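Local coordinates for protein dachshund (Homo sapiens, PDB 1L8R) that regulates organogenesis as a DNA-binding transcription factor that works with SIX and EYA partners, here represented by its winged-helix-like DACHbox-N domain, at residues V17-V22 / E26-P31; K39-G44 / T93-C98; C7-L12 / R71-I76. All coordinates share one frame; numbering follows the deposited sequence.

Contact 1: V17-V22 / E26-P31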
ATOM      1  N   VAL A  17      -3.908  -3.592   8.274  1.00 16.69           N
ATOM      2  CA  VAL A  17      -3.638  -2.514   7.331  1.00 15.63           C
ATOM      3  C   VAL A  17      -4.924  -2.116   6.616  1.00 15.39           C
ATOM      4  O   VAL A  17      -5.862  -2.912   6.496  1.00 13.76           O
ATOM      5  CB  VAL A  17      -2.582  -2.923   6.275  1.00 14.63           C
ATOM      6  CG1 VAL A  17      -1.257  -3.262   6.966  1.00 15.80           C
ATOM      7  CG2 VAL A  17      -3.082  -4.100   5.454  1.00 14.26           C
ATOM      8  N   ALA A  18      -4.959  -0.874   6.147  1.00 12.95           N
ATOM      9  CA  ALA A  18      -6.119  -0.354   5.441  1.00 14.17           C
ATOM     10  C   ALA A  18      -6.159  -0.899   4.021  1.00 14.10           C
ATOM     11  O   ALA A  18      -5.125  -1.100   3.380  1.00 13.66           O
ATOM     12  CB  ALA A  18      -6.081   1.163   5.430  1.00 11.77           C
ATOM     13  N   SER A  19      -7.366  -1.123   3.530  1.00 11.00           N
ATOM     14  CA  SER A  19      -7.551  -1.687   2.206  1.00 12.41           C
ATOM     15  C   SER A  19      -8.780  -1.119   1.513  1.00 10.96           C
ATOM     16  O   SER A  19      -9.711  -0.653   2.169  1.00  9.74           O
ATOM     17  CB  SER A  19      -7.711  -3.209   2.325  1.00 15.98           C
ATOM     18  OG  SER A  19      -8.229  -3.782   1.137  1.00 22.45           O
ATOM     19  N   PHE A  20      -8.756  -1.161   0.184  1.00 12.13           N
ATOM     20  CA  PHE A  20      -9.885  -0.751  -0.654  1.00 11.43           C
ATOM     21  C   PHE A  20      -9.933  -1.801  -1.751  1.00 11.53           C
ATOM     22  O   PHE A  20      -8.892  -2.280  -2.203  1.00 12.44           O
ATOM     23  CB  PHE A  20      -9.672   0.618  -1.315  1.00 10.16           C
ATOM     24  CG  PHE A  20      -9.765   1.771  -0.369  1.00  6.83           C
ATOM     25  CD1 PHE A  20     -10.991   2.193   0.137  1.00  7.17           C
ATOM     26  CD2 PHE A  20      -8.611   2.414   0.057  1.00  9.52           C
ATOM     27  CE1 PHE A  20     -11.069   3.236   1.058  1.00  8.92           C
ATOM     28  CE2 PHE A  20      -8.669   3.458   0.981  1.00  7.02           C
ATOM     29  CZ  PHE A  20      -9.896   3.876   1.488  1.00  8.16           C
ATOM     30  N   THR A  21     -11.134  -2.179  -2.174  1.00 10.59           N
ATOM     31  CA  THR A  21     -11.243  -3.146  -3.252  1.00 11.87           C
ATOM     32  C   THR A  21     -11.551  -2.373  -4.530  1.00 12.35           C
ATOM     33  O   THR A  21     -12.621  -1.781  -4.672  1.00 15.54           O
ATOM     34  CB  THR A  21     -12.330  -4.166  -2.955  1.00 11.37           C
ATOM     35  OG1 THR A  21     -11.935  -4.931  -1.808  1.00 14.68           O
ATOM     36  CG2 THR A  21     -12.522  -5.105  -4.140  1.00 13.94           C
ATOM     37  N   VAL A  22     -10.585  -2.388  -5.443  1.00 13.81           N
ATOM     38  CA  VAL A  22     -10.650  -1.665  -6.714  1.00 14.00           C
ATOM     39  C   VAL A  22     -10.594  -2.613  -7.911  1.00 15.40           C
ATOM     40  O   VAL A  22      -9.733  -3.485  -7.974  1.00 13.68           O
ATOM     41  CB  VAL A  22      -9.460  -0.681  -6.807  1.00 17.12           C
ATOM     42  CG1 VAL A  22      -9.537   0.142  -8.086  1.00 17.36           C
ATOM     43  CG2 VAL A  22      -9.443   0.203  -5.581  1.00 15.41           C
ATOM     44  N   GLU A  26      -8.631  -6.813  -4.000  1.00 13.72           N
ATOM     45  CA  GLU A  26      -8.405  -6.230  -2.692  1.00 13.84           C
ATOM     46  C   GLU A  26      -6.995  -5.649  -2.667  1.00 12.73           C
ATOM     47  O   GLU A  26      -6.012  -6.368  -2.849  1.00 14.48           O
ATOM     48  CB  GLU A  26      -8.552  -7.295  -1.605  1.00 15.73           C
ATOM     49  CG  GLU A  26      -8.521  -6.744  -0.199  1.00 21.18           C
ATOM     50  CD  GLU A  26      -8.861  -7.794   0.835  1.00 25.48           C
ATOM     51  OE1 GLU A  26     -10.029  -8.244   0.864  1.00 27.77           O
ATOM     52  OE2 GLU A  26      -7.962  -8.169   1.614  1.00 28.09           O
ATOM     53  N   LEU A  27      -6.901  -4.349  -2.435  1.00 13.05           N
ATOM     54  CA  LEU A  27      -5.607  -3.689  -2.403  1.00 11.87           C
ATOM     55  C   LEU A  27      -5.356  -3.090  -1.035  1.00 14.33           C
ATOM     56  O   LEU A  27      -6.292  -2.691  -0.345  1.00 15.44           O
ATOM     57  CB  LEU A  27      -5.568  -2.580  -3.449  1.00 12.06           C
ATOM     58  CG  LEU A  27      -6.006  -2.962  -4.859  1.00 13.88           C
ATOM     59  CD1 LEU A  27      -5.973  -1.714  -5.733  1.00 15.18           C
ATOM     60  CD2 LEU A  27      -5.104  -4.048  -5.427  1.00 13.07           C
ATOM     61  N   ILE A  28      -4.093  -3.038  -0.630  1.00 12.90           N
ATOM     62  CA  ILE A  28      -3.780  -2.450   0.655  1.00 13.41           C
ATOM     63  C   ILE A  28      -2.919  -1.205   0.488  1.00 13.49           C
ATOM     64  O   ILE A  28      -2.312  -0.969  -0.573  1.00 10.90           O
ATOM     65  CB  ILE A  28      -3.099  -3.471   1.620  1.00 14.85           C
ATOM     66  CG1 ILE A  28      -1.793  -4.001   1.029  1.00 16.06           C
ATOM     67  CG2 ILE A  28      -4.055  -4.642   1.872  1.00 15.89           C
ATOM     68  CD1 ILE A  28      -1.986  -5.028  -0.044  1.00 23.02           C
ATOM     69  N   CYS A  29      -2.896  -0.398   1.539  1.00 11.98           N
ATOM     70  CA  CYS A  29      -2.144   0.848   1.556  1.00 12.89           C
ATOM     71  C   CYS A  29      -0.639   0.573   1.528  1.00 13.32           C
ATOM     72  O   CYS A  29      -0.074   0.062   2.495  1.00 12.29           O
ATOM     73  CB  CYS A  29      -2.529   1.633   2.800  1.00 13.58           C
ATOM     74  SG  CYS A  29      -1.603   3.131   3.022  1.00 12.56           S
ATOM     75  N   LEU A  30       0.002   0.904   0.414  1.00 13.19           N
ATOM     76  CA  LEU A  30       1.434   0.659   0.250  1.00 13.30           C
ATOM     77  C   LEU A  30       2.343   1.340   1.277  1.00 14.37           C
ATOM     78  O   LEU A  30       3.191   0.679   1.889  1.00 13.79           O
ATOM     79  CB  LEU A  30       1.876   1.039  -1.165  1.00 13.82           C
ATOM     80  CG  LEU A  30       3.371   0.873  -1.477  1.00 11.47           C
ATOM     81  CD1 LEU A  30       3.807  -0.557  -1.189  1.00 13.83           C
ATOM     82  CD2 LEU A  30       3.624   1.235  -2.936  1.00 12.60           C
ATOM     83  N   PRO A  31       2.194   2.660   1.482  1.00 15.27           N
ATOM     84  CA  PRO A  31       3.053   3.336   2.463  1.00 14.36           C
ATOM     85  C   PRO A  31       2.926   2.738   3.858  1.00 16.15           C
ATOM     86  O   PRO A  31       3.913   2.647   4.596  1.00 15.60           O
ATOM     87  CB  PRO A  31       2.572   4.783   2.412  1.00 16.65           C
ATOM     88  CG  PRO A  31       2.105   4.931   1.008  1.00 19.56           C
ATOM     89  CD  PRO A  31       1.353   3.641   0.768  1.00 14.73           C
TER

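Contact 2: K39-G44 / T93-C98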
ATOM      1  N   LYS A  39      10.522  -0.686   6.616  1.00 32.41           N
ATOM      2  CA  LYS A  39      11.069   0.565   7.135  1.00 35.52           C
ATOM      3  C   LYS A  39      12.597   0.620   7.094  1.00 37.44           C
ATOM      4  O   LYS A  39      13.178   1.623   6.676  1.00 38.40           O
ATOM      5  CB  LYS A  39      10.577   0.789   8.565  1.00 34.79           C
ATOM      6  N   HIS A  40      13.242  -0.456   7.528  1.00 39.09           N
ATOM      7  CA  HIS A  40      14.700  -0.505   7.546  1.00 41.27           C
ATOM      8  C   HIS A  40      15.258  -1.449   6.487  1.00 42.63           C
ATOM      9  O   HIS A  40      16.300  -1.177   5.890  1.00 43.36           O
ATOM     10  CB  HIS A  40      15.185  -0.928   8.926  1.00 41.72           C
ATOM     11  N   LEU A  41      14.556  -2.554   6.257  1.00 44.26           N
ATOM     12  CA  LEU A  41      14.983  -3.550   5.280  1.00 45.45           C
ATOM     13  C   LEU A  41      15.373  -2.952   3.933  1.00 46.00           C
ATOM     14  O   LEU A  41      16.116  -3.567   3.167  1.00 47.17           O
ATOM     15  CB  LEU A  41      13.883  -4.595   5.080  1.00 45.58           C
ATOM     16  CG  LEU A  41      13.532  -5.444   6.304  1.00 46.33           C
ATOM     17  CD1 LEU A  41      12.439  -6.440   5.945  1.00 45.79           C
ATOM     18  CD2 LEU A  41      14.777  -6.172   6.798  1.00 47.28           C
ATOM     19  N   VAL A  42      14.874  -1.754   3.641  1.00 46.14           N
ATOM     20  CA  VAL A  42      15.186  -1.093   2.379  1.00 46.04           C
ATOM     21  C   VAL A  42      15.380   0.406   2.566  1.00 45.64           C
ATOM     22  O   VAL A  42      16.198   1.024   1.884  1.00 45.91           O
ATOM     23  CB  VAL A  42      14.068  -1.322   1.333  1.00 45.94           C
ATOM     24  CG1 VAL A  42      12.740  -0.814   1.870  1.00 46.74           C
ATOM     25  CG2 VAL A  42      14.420  -0.616   0.035  1.00 45.96           C
ATOM     26  N   GLY A  43      14.621   0.982   3.492  1.00 44.98           N
ATOM     27  CA  GLY A  43      14.720   2.407   3.753  1.00 44.07           C
ATOM     28  C   GLY A  43      14.520   3.259   2.512  1.00 43.63           C
ATOM     29  O   GLY A  43      15.456   3.476   1.739  1.00 44.49           O
ATOM     30  N   GLY A  44      13.298   3.744   2.317  1.00 41.83           N
ATOM     31  CA  GLY A  44      13.016   4.577   1.164  1.00 39.19           C
ATOM     32  C   GLY A  44      11.901   4.056   0.279  1.00 37.20           C
ATOM     33  O   GLY A  44      12.022   2.988  -0.322  1.00 35.76           O
ATOM     34  N   THR A  93       5.490 -10.044  -3.267  1.00 18.27           N
ATOM     35  CA  THR A  93       6.475 -10.133  -4.337  1.00 18.53           C
ATOM     36  C   THR A  93       7.500  -9.025  -4.097  1.00 19.64           C
ATOM     37  O   THR A  93       8.706  -9.240  -4.213  1.00 19.25           O
ATOM     38  CB  THR A  93       5.827  -9.933  -5.723  1.00 17.82           C
ATOM     39  OG1 THR A  93       4.899 -10.997  -5.977  1.00 20.41           O
ATOM     40  CG2 THR A  93       6.885  -9.926  -6.818  1.00 17.88           C
ATOM     41  N   LEU A  94       7.009  -7.835  -3.766  1.00 18.13           N
ATOM     42  CA  LEU A  94       7.887  -6.707  -3.483  1.00 18.45           C
ATOM     43  C   LEU A  94       8.733  -7.022  -2.253  1.00 16.69           C
ATOM     44  O   LEU A  94       9.946  -6.824  -2.250  1.00 16.47           O
ATOM     45  CB  LEU A  94       7.064  -5.444  -3.222  1.00 16.91           C
ATOM     46  CG  LEU A  94       7.841  -4.284  -2.600  1.00 20.24           C
ATOM     47  CD1 LEU A  94       8.854  -3.753  -3.615  1.00 19.54           C
ATOM     48  CD2 LEU A  94       6.881  -3.193  -2.166  1.00 18.87           C
ATOM     49  N   TYR A  95       8.084  -7.524  -1.209  1.00 16.36           N
ATOM     50  CA  TYR A  95       8.779  -7.855   0.020  1.00 17.82           C
ATOM     51  C   TYR A  95       9.877  -8.885  -0.229  1.00 16.83           C
ATOM     52  O   TYR A  95      10.999  -8.733   0.253  1.00 17.33           O
ATOM     53  CB  TYR A  95       7.783  -8.365   1.068  1.00 19.18           C
ATOM     54  CG  TYR A  95       8.425  -8.672   2.402  1.00 20.28           C
ATOM     55  CD1 TYR A  95       9.024  -9.908   2.638  1.00 22.54           C
ATOM     56  CD2 TYR A  95       8.476  -7.711   3.412  1.00 19.65           C
ATOM     57  CE1 TYR A  95       9.658 -10.177   3.845  1.00 20.54           C
ATOM     58  CE2 TYR A  95       9.106  -7.970   4.624  1.00 21.59           C
ATOM     59  CZ  TYR A  95       9.698  -9.208   4.832  1.00 21.81           C
ATOM     60  OH  TYR A  95      10.332  -9.473   6.022  1.00 21.96           O
ATOM     61  N   ASN A  96       9.561  -9.928  -0.988  1.00 18.53           N
ATOM     62  CA  ASN A  96      10.550 -10.959  -1.281  1.00 19.09           C
ATOM     63  C   ASN A  96      11.733 -10.366  -2.040  1.00 19.96           C
ATOM     64  O   ASN A  96      12.884 -10.707  -1.779  1.00 20.65           O
ATOM     65  CB  ASN A  96       9.913 -12.091  -2.094  1.00 18.18           C
ATOM     66  CG  ASN A  96       8.782 -12.776  -1.345  1.00 18.88           C
ATOM     67  OD1 ASN A  96       8.723 -12.733  -0.112  1.00 19.79           O
ATOM     68  ND2 ASN A  96       7.890 -13.428  -2.085  1.00 18.49           N
ATOM     69  N   ASP A  97      11.443  -9.458  -2.966  1.00 20.91           N
ATOM     70  CA  ASP A  97      12.485  -8.825  -3.767  1.00 22.13           C
ATOM     71  C   ASP A  97      13.398  -7.906  -2.956  1.00 21.96           C
ATOM     72  O   ASP A  97      14.554  -7.693  -3.318  1.00 23.12           O
ATOM     73  CB  ASP A  97      11.843  -8.044  -4.916  1.00 23.41           C
ATOM     74  CG  ASP A  97      12.866  -7.485  -5.881  1.00 26.28           C
ATOM     75  OD1 ASP A  97      13.706  -8.267  -6.378  1.00 26.08           O
ATOM     76  OD2 ASP A  97      12.829  -6.266  -6.148  1.00 29.05           O
ATOM     77  N   CYS A  98      12.880  -7.366  -1.858  1.00 22.93           N
ATOM     78  CA  CYS A  98      13.653  -6.472  -1.000  1.00 23.05           C
ATOM     79  C   CYS A  98      14.467  -7.197   0.058  1.00 24.15           C
ATOM     80  O   CYS A  98      15.447  -6.658   0.577  1.00 25.46           O
ATOM     81  CB  CYS A  98      12.725  -5.496  -0.274  1.00 22.54           C
ATOM     82  SG  CYS A  98      11.875  -4.320  -1.330  1.00 25.55           S
TER

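Contact 3: C7-L12 / R71-I76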
ATOM      1  N   CYS A   7     -13.432   1.579   2.914  1.00 12.41           N
ATOM      2  CA  CYS A   7     -12.219   1.041   3.511  1.00 13.75           C
ATOM      3  C   CYS A   7     -12.525  -0.060   4.516  1.00 14.19           C
ATOM      4  O   CYS A   7     -13.636  -0.155   5.046  1.00 13.39           O
ATOM      5  CB  CYS A   7     -11.460   2.167   4.222  1.00 13.51           C
ATOM      6  SG  CYS A   7      -9.764   1.772   4.696  1.00 18.82           S
ATOM      7  N   LYS A   8     -11.531  -0.904   4.757  1.00 14.87           N
ATOM      8  CA  LYS A   8     -11.653  -1.964   5.746  1.00 17.25           C
ATOM      9  C   LYS A   8     -10.254  -2.407   6.133  1.00 17.41           C
ATOM     10  O   LYS A   8      -9.314  -2.326   5.331  1.00 15.39           O
ATOM     11  CB  LYS A   8     -12.477  -3.148   5.216  1.00 19.19           C
ATOM     12  CG  LYS A   8     -11.782  -4.053   4.225  1.00 22.81           C
ATOM     13  CD  LYS A   8     -12.663  -5.265   3.921  1.00 27.42           C
ATOM     14  CE  LYS A   8     -11.986  -6.229   2.963  1.00 30.09           C
ATOM     15  NZ  LYS A   8     -12.859  -7.399   2.663  1.00 33.92           N
HETATM   16  N   MSE A   9     -10.104  -2.842   7.377  1.00 17.74           N
HETATM   17  CA  MSE A   9      -8.807  -3.291   7.855  1.00 20.79           C
HETATM   18  C   MSE A   9      -8.694  -4.781   7.556  1.00 19.64           C
HETATM   19  O   MSE A   9      -9.650  -5.539   7.759  1.00 19.66           O
HETATM   20  CB  MSE A   9      -8.669  -3.037   9.361  1.00 23.11           C
HETATM   21  CG  MSE A   9      -8.938  -1.596   9.807  1.00 26.02           C
HETATM   22 SE   MSE A   9      -7.819  -0.261   8.958  1.00 33.48          SE
HETATM   23  CE  MSE A   9      -9.092   0.360   7.652  1.00 33.67           C
ATOM     24  N   VAL A  10      -7.535  -5.190   7.057  1.00 17.50           N
ATOM     25  CA  VAL A  10      -7.292  -6.581   6.708  1.00 19.64           C
ATOM     26  C   VAL A  10      -5.945  -7.002   7.272  1.00 19.61           C
ATOM     27  O   VAL A  10      -5.123  -6.159   7.624  1.00 18.11           O
ATOM     28  CB  VAL A  10      -7.287  -6.784   5.177  1.00 19.92           C
ATOM     29  CG1 VAL A  10      -8.636  -6.380   4.601  1.00 21.64           C
ATOM     30  CG2 VAL A  10      -6.167  -5.973   4.544  1.00 19.26           C
ATOM     31  N   ASP A  11      -5.714  -8.306   7.355  1.00 21.13           N
ATOM     32  CA  ASP A  11      -4.460  -8.787   7.906  1.00 23.19           C
ATOM     33  C   ASP A  11      -3.364  -8.867   6.859  1.00 22.19           C
ATOM     34  O   ASP A  11      -3.591  -9.296   5.728  1.00 24.65           O
ATOM     35  CB  ASP A  11      -4.645 -10.169   8.543  1.00 26.63           C
ATOM     36  CG  ASP A  11      -3.433 -10.603   9.359  1.00 30.33           C
ATOM     37  OD1 ASP A  11      -3.266 -10.098  10.492  1.00 32.95           O
ATOM     38  OD2 ASP A  11      -2.642 -11.437   8.865  1.00 33.19           O
ATOM     39  N   LEU A  12      -2.175  -8.428   7.246  1.00 20.97           N
ATOM     40  CA  LEU A  12      -1.012  -8.481   6.380  1.00 21.55           C
ATOM     41  C   LEU A  12       0.158  -8.879   7.252  1.00 22.15           C
ATOM     42  O   LEU A  12       0.615  -8.098   8.090  1.00 23.29           O
ATOM     43  CB  LEU A  12      -0.730  -7.123   5.728  1.00 20.48           C
ATOM     44  CG  LEU A  12       0.484  -7.137   4.790  1.00 21.13           C
ATOM     45  CD1 LEU A  12       0.291  -8.215   3.729  1.00 22.30           C
ATOM     46  CD2 LEU A  12       0.660  -5.775   4.133  1.00 19.81           C
ATOM     47  N   ARG A  71      -5.630   9.075   5.721  1.00 12.78           N
ATOM     48  CA  ARG A  71      -5.022  10.028   6.648  1.00 15.99           C
ATOM     49  C   ARG A  71      -5.776  10.007   7.982  1.00 16.16           C
ATOM     50  O   ARG A  71      -5.169  10.059   9.058  1.00 16.23           O
ATOM     51  CB  ARG A  71      -5.048  11.446   6.069  1.00 18.30           C
ATOM     52  CG  ARG A  71      -4.079  11.658   4.928  1.00 21.46           C
ATOM     53  CD  ARG A  71      -3.722  13.132   4.805  1.00 25.33           C
ATOM     54  NE  ARG A  71      -4.899  13.981   4.661  1.00 26.71           N
ATOM     55  CZ  ARG A  71      -5.211  14.644   3.552  1.00 28.02           C
ATOM     56  NH1 ARG A  71      -4.431  14.555   2.484  1.00 27.44           N
ATOM     57  NH2 ARG A  71      -6.298  15.403   3.516  1.00 28.54           N
ATOM     58  N   GLY A  72      -7.100   9.916   7.902  1.00 16.00           N
ATOM     59  CA  GLY A  72      -7.926   9.892   9.098  1.00 17.11           C
ATOM     60  C   GLY A  72      -7.710   8.653   9.945  1.00 17.03           C
ATOM     61  O   GLY A  72      -7.827   8.708  11.169  1.00 17.35           O
ATOM     62  N   LEU A  73      -7.390   7.541   9.287  1.00 16.38           N
ATOM     63  CA  LEU A  73      -7.153   6.259   9.950  1.00 16.71           C
ATOM     64  C   LEU A  73      -5.741   6.151  10.485  1.00 17.65           C
ATOM     65  O   LEU A  73      -5.424   5.215  11.219  1.00 18.62           O
ATOM     66  CB  LEU A  73      -7.369   5.104   8.966  1.00 18.49           C
ATOM     67  CG  LEU A  73      -8.782   4.779   8.490  1.00 18.51           C
ATOM     68  CD1 LEU A  73      -8.712   3.804   7.333  1.00 20.01           C
ATOM     69  CD2 LEU A  73      -9.587   4.188   9.637  1.00 22.01           C
ATOM     70  N   GLY A  74      -4.891   7.095  10.098  1.00 16.13           N
ATOM     71  CA  GLY A  74      -3.509   7.067  10.531  1.00 16.66           C
ATOM     72  C   GLY A  74      -2.661   6.163   9.653  1.00 16.25           C
ATOM     73  O   GLY A  74      -1.492   5.921   9.962  1.00 16.15           O
ATOM     74  N   ALA A  75      -3.245   5.655   8.566  1.00 14.59           N
ATOM     75  CA  ALA A  75      -2.533   4.778   7.637  1.00 14.01           C
ATOM     76  C   ALA A  75      -1.392   5.528   6.962  1.00 14.77           C
ATOM     77  O   ALA A  75      -0.342   4.952   6.670  1.00 16.65           O
ATOM     78  CB  ALA A  75      -3.493   4.221   6.594  1.00 16.47           C
ATOM     79  N   ILE A  76      -1.626   6.806   6.682  1.00 12.40           N
ATOM     80  CA  ILE A  76      -0.609   7.683   6.102  1.00 13.58           C
ATOM     81  C   ILE A  76      -0.572   8.932   6.987  1.00 12.02           C
ATOM     82  O   ILE A  76      -1.537   9.221   7.709  1.00 12.35           O
ATOM     83  CB  ILE A  76      -0.937   8.083   4.636  1.00 13.22           C
ATOM     84  CG1 ILE A  76      -2.362   8.645   4.548  1.00 14.68           C
ATOM     85  CG2 ILE A  76      -0.747   6.879   3.716  1.00 13.72           C
ATOM     86  CD1 ILE A  76      -2.722   9.192   3.161  1.00 13.04           C
TER

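Contact 1: V17-V22 / E26-P31
Leu-27 and Phe-20 form an antiparallel hydrogen-bonded pair: Leu-27 N donates to Phe-20 O at 2.9 Å, and Phe-20 N returns the bond to Leu-27 O. That carbonyl oxygen of Leu-27 is gripped twice, since Ser-19 OG also donates to it at 2.7 Å, from well above the carbonyl plane (41° out of it). Ser-19 OG, trans to its own amide nitrogen (chi1 165°), reaches the opposite strand and also lies 3.3 Å from Glu-26 CG. With an alanine here, Leu-27 O would probably be left with the Phe-20 amide as its sole donor from the partner strand, and a gap would be likely to open beside Glu-26 CG.

Followed outward, the side chain of Leu-27 begins with CB 3.6 Å from Phe-20 O; CG stands slightly farther from the same oxygen, and CD1 finishes 3.8 Å from Val-22 CB, the two side chains crossing at about a right angle. On the sheet face carrying Ser-19, Ile-28 CG2 packs 3.8 Å from Val-17 CG2. Next to helix 30-37, Cys-29 N donates to Ala-18 O at 3.0 Å.

The result is a beta hairpin of strands 15-22 and 25-29. Phe-20 packs on Ile-69 and Leu-70 of helix 64-73, Leu-27 on Leu-85 of strand 84-87, and Ile-28 on Val-10 of strand 8-12, while Glu-26 makes a salt bridge to Arg-88 of helix 88-99.

Contact 2: K39-G44 / T93-C98
Tyr-95, whose ring meets Leu-41, has a carbonyl oxygen gripped by two groups: Thr-99 OG1 is hydrogen-bonded to it, and Cys-98 N makes a weak bond to Tyr-95 O at 3.1 Å. The same Cys-98 amide also reaches Leu-94 O, weakly, at 3.0 Å, so one N-H is shared between two carbonyls. One residue earlier, Asp-97 N bonds to Thr-93 O at 3.0 Å. These bonds belong to the helical turn that carries Tyr-95 and Cys-98.

Across the contact itself no hydrogen bond forms; the contact is van der Waals packing of a methyl against the ring and its hydroxyl. The methyl Leu-41 CD1 does the touching: it lies 3.7 Å from Tyr-95 OH and 3.9 Å from Tyr-95 CE2, coming obliquely to the ring at its hydroxyl-bearing end. Tyr-95 CG is trans to the backbone nitrogen (chi1 -177°), which carries the far end of the ring out to the loop although its CB does not point there. The chain of Leu-41 is extended at its second torsion (chi2 -179°), bringing CD1 up to meet it. Cys-98 turns its CB toward the loop, but Cys-98 SG comes no nearer than 4.6 Å to Val-42 CB, a looser fit. Leu-41 also touches a crystal neighbour, so its exact pose may partly reflect lattice packing.

The contact lies at the surface and sets the loop between helices 30-37 and 45-54 beside helix 88-99. Phe-37 and Leu-38 pack against Tyr-95, which also makes a cation-pi contact with Arg-13, and Val-42 touches Phe-34 and Thr-47. Farther round helix 88-99, Asp-97 forms a salt bridge with Arg-54 of helix 45-54.

Contact 3: C7-L12 / R71-I76
Leu-73 CD1 makes the nearest approaches on its side, and two side chains of the opposite segment converge on it. Selenomethionine Met-9 reaches it tip to tip, with CE 3.5 Å from Leu-73 CD1, which is tighter than usual for two methyl carbons. Cys-7 arrives from another direction, its SG also 3.5 Å from Leu-73 CD1. Seen from that methyl, the directions to SG and CE diverge by about 57°, so the three atoms make a compact triangle rather than a line.

The torsions account for the convergence. Leu-73 is stretched out at its second torsion (chi2 169°), which makes CD1 the leading point of the side chain. Met-9 does the reverse: its CB does not point at the helix, but bends at chi2 and chi3 bring the end of the chain back toward it. Both Met-9 and Leu-73 also touch crystal neighbours, so their close approach may owe something to the lattice, and the selenium is a labelling substitution for sulfur. Cys-7 also touches Ala-18 and Phe-20 of strand 15-22 and Ile-69 of helix 64-73.

The backbone directly after Leu-73 is sharply shaped. Gly-74 has positive phi, and its N bonds to Arg-71 O at 3.2 Å; any beta carbon here would collide with the carbonyl oxygen of Leu-73. This is a Schellman motif closing helix 64-73, and Leu-73, just before the motif, lies against Cys-7 and Met-9 beside strand 8-12, an outermost strand of the sheet in the winged-helix-like domain.

Contacts 1 and 3 are close neighbours, their centres about 8 Å apart, and share one antiparallel sheet: strand 8-12 of contact 3 runs beside strand 15-22 of contact 1, with a probable hydrogen bond from Val-10 N to Val-17 O. Contact 2 lies farther off, its centre about 18 Å from that of contact 1 and 20 Å from that of contact 3, yet Leu-30 meets Leu-94 to join contacts 1 and 2. Along the chain, both segments of contact 1 fall between those of contact 3 and precede contact 2, whereas contacts 2 and 3 alternate. Sheet and helices are thus tied into one compact domain.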